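Local coordinates for protein Non-ribosomal peptide synthetase (Methanobrevibacter ruminantium, PDB 6VTJ) that is a carrier-reductase di-domain of an archaeal nonribosomal peptide synthetase, whose reductase probably uses NADPH to release the thioester-bound peptide from the phosphopantetheine arm, at residues 128-134 with 152-157; 141-146 with 370-374. All coordinates share one frame; numbering follows the deposited sequence.

Contact 1 of 2, residues 128-134 with 152-157; sequences NVLLTGA and GKIYCM
V129 N donates to K153 O, Y155 N to V129 O, L131 N to Y155 O and M157 N to L131 O, a parallel ladder with bonds of 2.8 to 3.0 Å in which V129 and L131 on one strand, and Y155 on the other, bond through both N and O. At its start the side chain of N128 stands in for a backbone carbonyl: K153 N reaches N128 OD1 at 2.8 Å in a nearly straight bond (178°), though the donor sits above the amide plane. N128 ND2 is held by P210 O, which would fix the turn of the amide. At the other end water 1 donates to L131 O and M157 O and accepts from A134 N, while water 2 joins G133 N to M157 O.

Apolar contacts line both faces. Beside helix 137-149, I154 CD1 meets L131 CD2 at 3.9 Å, the two chains side by side, and A134 CB rests 3.7 Å from C156 CB. On the other face L130, with CG anti to its backbone N (chi1 170°), brings CD1 to 4.0 Å from Y155 CB. The Y155 hydroxyl takes a bond from K153 NZ (2.9 Å) and is also bonded to E209.

These strands belong to the beta-alpha-beta unit that opens the Rossmann-type fold. Where the ladder ends, water takes over the pairing, and L131 O gains a second donor.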
loop_
_atom_site.group_PDB
_atom_site.type_symbol
_atom_site.label_atom_id
_atom_site.label_comp_id
_atom_site.label_asym_id
_atom_site.label_seq_id
_atom_site.Cartn_x
_atom_site.Cartn_y
_atom_site.Cartn_z
ATOM N N ASN A 128 12.117 -20.937 11.385
ATOM C CA ASN A 128 12.862 -20.291 10.318
ATOM C C ASN A 128 11.907 -19.686 9.301
ATOM O O ASN A 128 10.908 -20.302 8.922
ATOM C CB ASN A 128 13.785 -21.289 9.627
ATOM C CG ASN A 128 14.732 -21.966 10.588
ATOM O OD1 ASN A 128 15.202 -21.364 11.563
ATOM N ND2 ASN A 128 15.005 -23.233 10.330
ATOM N N VAL A 129 12.238 -18.495 8.818
ATOM C CA VAL A 129 11.318 -17.707 8.005
ATOM C C VAL A 129 11.841 -17.604 6.582
ATOM O O VAL A 129 13.037 -17.396 6.368
ATOM C CB VAL A 129 11.118 -16.311 8.622
ATOM C CG1 VAL A 129 10.530 -15.320 7.581
ATOM C CG2 VAL A 129 10.244 -16.430 9.867
ATOM N N LEU A 130 10.948 -17.768 5.615
ATOM C CA LEU A 130 11.171 -17.324 4.247
ATOM C C LEU A 130 10.503 -15.958 4.106
ATOM O O LEU A 130 9.274 -15.857 4.140
ATOM C CB LEU A 130 10.601 -18.322 3.243
ATOM C CG LEU A 130 10.590 -17.773 1.817
ATOM C CD1 LEU A 130 12.019 -17.559 1.386
ATOM C CD2 LEU A 130 9.855 -18.685 0.856
ATOM N N LEU A 131 11.303 -14.909 3.967
ATOM C CA LEU A 131 10.817 -13.550 3.790
ATOM C C LEU A 131 10.935 -13.129 2.327
ATOM O O LEU A 131 12.035 -13.160 1.742
ATOM C CB LEU A 131 11.607 -12.586 4.680
ATOM C CG LEU A 131 11.357 -11.093 4.490
ATOM C CD1 LEU A 131 9.900 -10.721 4.790
ATOM C CD2 LEU A 131 12.311 -10.280 5.378
ATOM N N THR A 132 9.812 -12.712 1.753
ATOM C CA THR A 132 9.816 -12.055 0.457
ATOM C C THR A 132 9.731 -10.553 0.666
ATOM O O THR A 132 9.157 -10.083 1.648
ATOM C CB THR A 132 8.649 -12.498 -0.446
ATOM O OG1 THR A 132 7.418 -11.910 0.008
ATOM C CG2 THR A 132 8.524 -14.007 -0.519
ATOM N N GLY A 133 10.298 -9.809 -0.279
ATOM C CA GLY A 133 10.272 -8.367 -0.222
ATOM C C GLY A 133 11.239 -7.764 0.767
ATOM O O GLY A 133 10.980 -6.671 1.289
ATOM N N ALA A 134 12.359 -8.441 1.038
ATOM C CA ALA A 134 13.274 -7.974 2.077
ATOM C C ALA A 134 13.910 -6.625 1.752
ATOM O O ALA A 134 14.472 -5.995 2.652
ATOM C CB ALA A 134 14.370 -9.016 2.317
ATOM N N GLY A 152 15.674 -18.149 15.043
ATOM C CA GLY A 152 15.909 -19.011 13.900
ATOM C C GLY A 152 16.679 -18.346 12.773
ATOM O O GLY A 152 17.344 -17.321 12.943
ATOM N N LYS A 153 16.602 -18.973 11.605
ATOM C CA LYS A 153 17.211 -18.473 10.381
ATOM C C LYS A 153 16.164 -17.740 9.552
ATOM O O LYS A 153 14.971 -18.039 9.638
ATOM C CB LYS A 153 17.790 -19.616 9.547
ATOM C CG LYS A 153 19.076 -20.221 10.063
ATOM C CD LYS A 153 19.805 -20.954 8.950
ATOM C CE LYS A 153 18.941 -22.054 8.362
ATOM N NZ LYS A 153 19.732 -22.956 7.472
ATOM N N ILE A 154 16.614 -16.800 8.725
ATOM C CA ILE A 154 15.717 -16.085 7.825
ATOM C C ILE A 154 16.296 -16.108 6.411
ATOM O O ILE A 154 17.395 -15.597 6.167
ATOM C CB ILE A 154 15.453 -14.648 8.304
ATOM C CG1 ILE A 154 14.448 -13.956 7.383
ATOM C CG2 ILE A 154 16.732 -13.828 8.382
ATOM C CD1 ILE A 154 13.819 -12.738 8.015
ATOM N N TYR A 155 15.563 -16.722 5.493
ATOM C CA TYR A 155 15.880 -16.740 4.074
ATOM C C TYR A 155 15.198 -15.558 3.404
ATOM O O TYR A 155 13.982 -15.407 3.519
ATOM C CB TYR A 155 15.373 -18.031 3.433
ATOM C CG TYR A 155 16.005 -19.306 3.952
ATOM C CD1 TYR A 155 15.674 -19.814 5.203
ATOM C CD2 TYR A 155 16.919 -20.016 3.170
ATOM C CE1 TYR A 155 16.249 -20.999 5.673
ATOM C CE2 TYR A 155 17.498 -21.193 3.628
ATOM C CZ TYR A 155 17.159 -21.678 4.881
ATOM O OH TYR A 155 17.728 -22.843 5.333
ATOM N N CYS A 156 15.954 -14.756 2.668
ATOM C CA CYS A 156 15.409 -13.558 2.030
ATOM C C CYS A 156 15.495 -13.739 0.527
ATOM O O CYS A 156 16.598 -13.801 -0.024
ATOM C CB CYS A 156 16.165 -12.305 2.459
ATOM S SG CYS A 156 16.255 -12.080 4.238
ATOM N N MET A 157 14.348 -13.800 -0.136
ATOM C CA MET A 157 14.326 -13.990 -1.582
ATOM C C MET A 157 14.301 -12.640 -2.293
ATOM O O MET A 157 13.389 -11.837 -2.075
ATOM C CB MET A 157 13.128 -14.832 -2.006
ATOM C CG MET A 157 13.277 -15.378 -3.415
ATOM S SD MET A 157 11.739 -16.009 -4.110
ATOM C CE MET A 157 11.459 -17.428 -3.068
HETATM O O HOH W 1 12.976 -11.146 0.448
HETATM O O HOH W 2 10.911 -11.016 -2.671
#

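Contact 2 of 2, residues 141-146 with 370-374; sequences HILYEF and AKGIL
I142 and L374 share a first torsion, the leading branch anti to the carbonyl carbon (chi1 -66° in I142), and from there each reaches across to the facing helix. I142 CD1 meets I373 CD1 at 3.9 Å, the two side chains crossing at about a right angle. L374 lays CD1 against the backbone of 141-146, 3.5 Å from F146 N and close to E145 C; its other methyl faces I142 CG2. L126 also packs on L374 and on F146.

A370 is the small residue at the close point of the crossing. Its CB lies 3.4 Å from H141 O and also touches I142 CG1, and the CA atoms of I142 and A370 approach to 4.7 Å. The short helix axes pass 8.9 Å apart at a crossing angle of -66°.

E145 CG lies 3.7 Å from A370 CB, and the bend at chi2 (-63°) then turns the carboxylate alongside the K371 chain. There OE1 touches K371 CG at 3.2 Å, yet NZ of K371 stays 4.8 Å from OE1 of E145. The K371 ammonium instead makes a cation-pi contact with Y368.

Packing thus joins the two helices, with a methyl against the main chain at its heart. The buried carboxylate meets lysine methylenes rather than its ammonium, so any attraction between the two charges probably acts at a distance.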
loop_
_atom_site.group_PDB
_atom_site.type_symbol
_atom_site.label_atom_id
_atom_site.label_comp_id
_atom_site.label_asym_id
_atom_site.label_seq_id
_atom_site.Cartn_x
_atom_site.Cartn_y
_atom_site.Cartn_z
ATOM N N HIS A 141 12.605 -4.041 7.533
ATOM C CA HIS A 141 12.399 -3.891 8.962
ATOM C C HIS A 141 11.871 -5.156 9.601
ATOM O O HIS A 141 12.157 -5.409 10.775
ATOM C CB HIS A 141 11.477 -2.709 9.203
ATOM C CG HIS A 141 12.167 -1.398 9.019
ATOM N ND1 HIS A 141 12.094 -0.678 7.848
ATOM C CD2 HIS A 141 12.998 -0.709 9.839
ATOM C CE1 HIS A 141 12.819 0.424 7.968
ATOM N NE2 HIS A 141 13.390 0.420 9.161
ATOM N N ILE A 142 11.120 -5.971 8.848
ATOM C CA ILE A 142 10.832 -7.328 9.315
ATOM C C ILE A 142 12.134 -8.103 9.511
ATOM O O ILE A 142 12.303 -8.815 10.501
ATOM C CB ILE A 142 9.886 -8.063 8.349
ATOM C CG1 ILE A 142 8.494 -7.400 8.332
ATOM C CG2 ILE A 142 9.823 -9.561 8.712
ATOM C CD1 ILE A 142 7.503 -8.000 7.327
ATOM N N LEU A 143 13.079 -7.971 8.574
ATOM C CA LEU A 143 14.350 -8.674 8.720
ATOM C C LEU A 143 15.117 -8.151 9.933
ATOM O O LEU A 143 15.678 -8.929 10.722
ATOM C CB LEU A 143 15.177 -8.520 7.444
ATOM C CG LEU A 143 16.676 -8.816 7.519
ATOM C CD1 LEU A 143 16.876 -10.275 7.875
ATOM C CD2 LEU A 143 17.355 -8.497 6.198
ATOM N N TYR A 144 15.163 -6.833 10.085
ATOM C CA TYR A 144 15.764 -6.226 11.268
ATOM C C TYR A 144 15.185 -6.801 12.557
ATOM O O TYR A 144 15.923 -7.307 13.410
ATOM C CB TYR A 144 15.555 -4.721 11.220
ATOM C CG TYR A 144 16.219 -3.979 12.350
ATOM C CD1 TYR A 144 17.593 -3.783 12.357
ATOM C CD2 TYR A 144 15.473 -3.468 13.404
ATOM C CE1 TYR A 144 18.211 -3.110 13.377
ATOM C CE2 TYR A 144 16.081 -2.786 14.430
ATOM C CZ TYR A 144 17.455 -2.605 14.412
ATOM O OH TYR A 144 18.086 -1.931 15.434
ATOM N N GLU A 145 13.857 -6.755 12.707
ATOM C CA GLU A 145 13.259 -7.233 13.949
ATOM C C GLU A 145 13.453 -8.730 14.129
ATOM O O GLU A 145 13.558 -9.208 15.267
ATOM C CB GLU A 145 11.766 -6.901 14.010
ATOM C CG GLU A 145 11.449 -5.418 14.067
ATOM C CD GLU A 145 11.981 -4.720 15.323
ATOM O OE1 GLU A 145 12.069 -5.367 16.401
ATOM O OE2 GLU A 145 12.305 -3.509 15.217
ATOM N N PHE A 146 13.487 -9.494 13.039
ATOM C CA PHE A 146 13.711 -10.927 13.184
ATOM C C PHE A 146 15.102 -11.184 13.743
ATOM O O PHE A 146 15.276 -11.986 14.662
ATOM C CB PHE A 146 13.524 -11.646 11.844
ATOM C CG PHE A 146 13.663 -13.143 11.942
ATOM C CD1 PHE A 146 14.917 -13.747 11.883
ATOM C CD2 PHE A 146 12.546 -13.949 12.126
ATOM C CE1 PHE A 146 15.046 -15.139 11.989
ATOM C CE2 PHE A 146 12.671 -15.338 12.233
ATOM C CZ PHE A 146 13.923 -15.928 12.163
ATOM N N ALA A 370 6.710 -3.946 11.986
ATOM C CA ALA A 370 7.447 -5.207 11.861
ATOM C C ALA A 370 7.400 -6.025 13.159
ATOM O O ALA A 370 7.222 -7.257 13.121
ATOM C CB ALA A 370 8.895 -4.929 11.446
ATOM N N LYS A 371 7.565 -5.364 14.311
ATOM C CA LYS A 371 7.390 -6.067 15.584
ATOM C C LYS A 371 6.012 -6.715 15.683
ATOM O O LYS A 371 5.887 -7.862 16.122
ATOM C CB LYS A 371 7.587 -5.114 16.761
ATOM C CG LYS A 371 9.002 -4.623 16.961
ATOM C CD LYS A 371 9.101 -3.874 18.272
ATOM C CE LYS A 371 10.254 -2.892 18.281
ATOM N NZ LYS A 371 10.330 -2.207 19.613
ATOM N N GLY A 372 4.965 -5.992 15.292
ATOM C CA GLY A 372 3.627 -6.541 15.385
ATOM C C GLY A 372 3.377 -7.683 14.421
ATOM O O GLY A 372 2.601 -8.596 14.726
ATOM N N ILE A 373 4.020 -7.649 13.248
ATOM C CA ILE A 373 3.894 -8.758 12.304
ATOM C C ILE A 373 4.524 -10.006 12.894
ATOM O O ILE A 373 3.947 -11.101 12.855
ATOM C CB ILE A 373 4.523 -8.387 10.952
ATOM C CG1 ILE A 373 3.572 -7.472 10.182
ATOM C CG2 ILE A 373 4.848 -9.632 10.135
ATOM C CD1 ILE A 373 4.268 -6.665 9.109
ATOM N N LEU A 374 5.711 -9.848 13.478
ATOM C CA LEU A 374 6.368 -10.991 14.090
ATOM C C LEU A 374 5.562 -11.539 15.260
ATOM O O LEU A 374 5.513 -12.756 15.462
ATOM C CB LEU A 374 7.774 -10.605 14.533
ATOM C CG LEU A 374 8.717 -10.359 13.364
ATOM C CD1 LEU A 374 10.144 -10.180 13.878
ATOM C CD2 LEU A 374 8.642 -11.496 12.347
#

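Overall arrangement
Both contacts are buried, and helix 137-149 ties them together: it is the connection between the two strands of contact 1 and supplies residues 141-146 to contact 2. L143 turns to the sheet, where its CD1 lies 3.6 Å from I154 CG2, and E145 turns to helix 366-376, while I142 and F146 touch both; F146 CE2 lies 3.6 Å from V129 CG2. Contact 1 joins neighbours in sequence through backbone bonds and waters; contact 2 joins parts more than 220 residues apart through methyl packing and a lysine-glutamate pair set apart. Together they join helix 137-149 to the sheet of the reductase's Rossmann-type core and to helix 366-376 beside it.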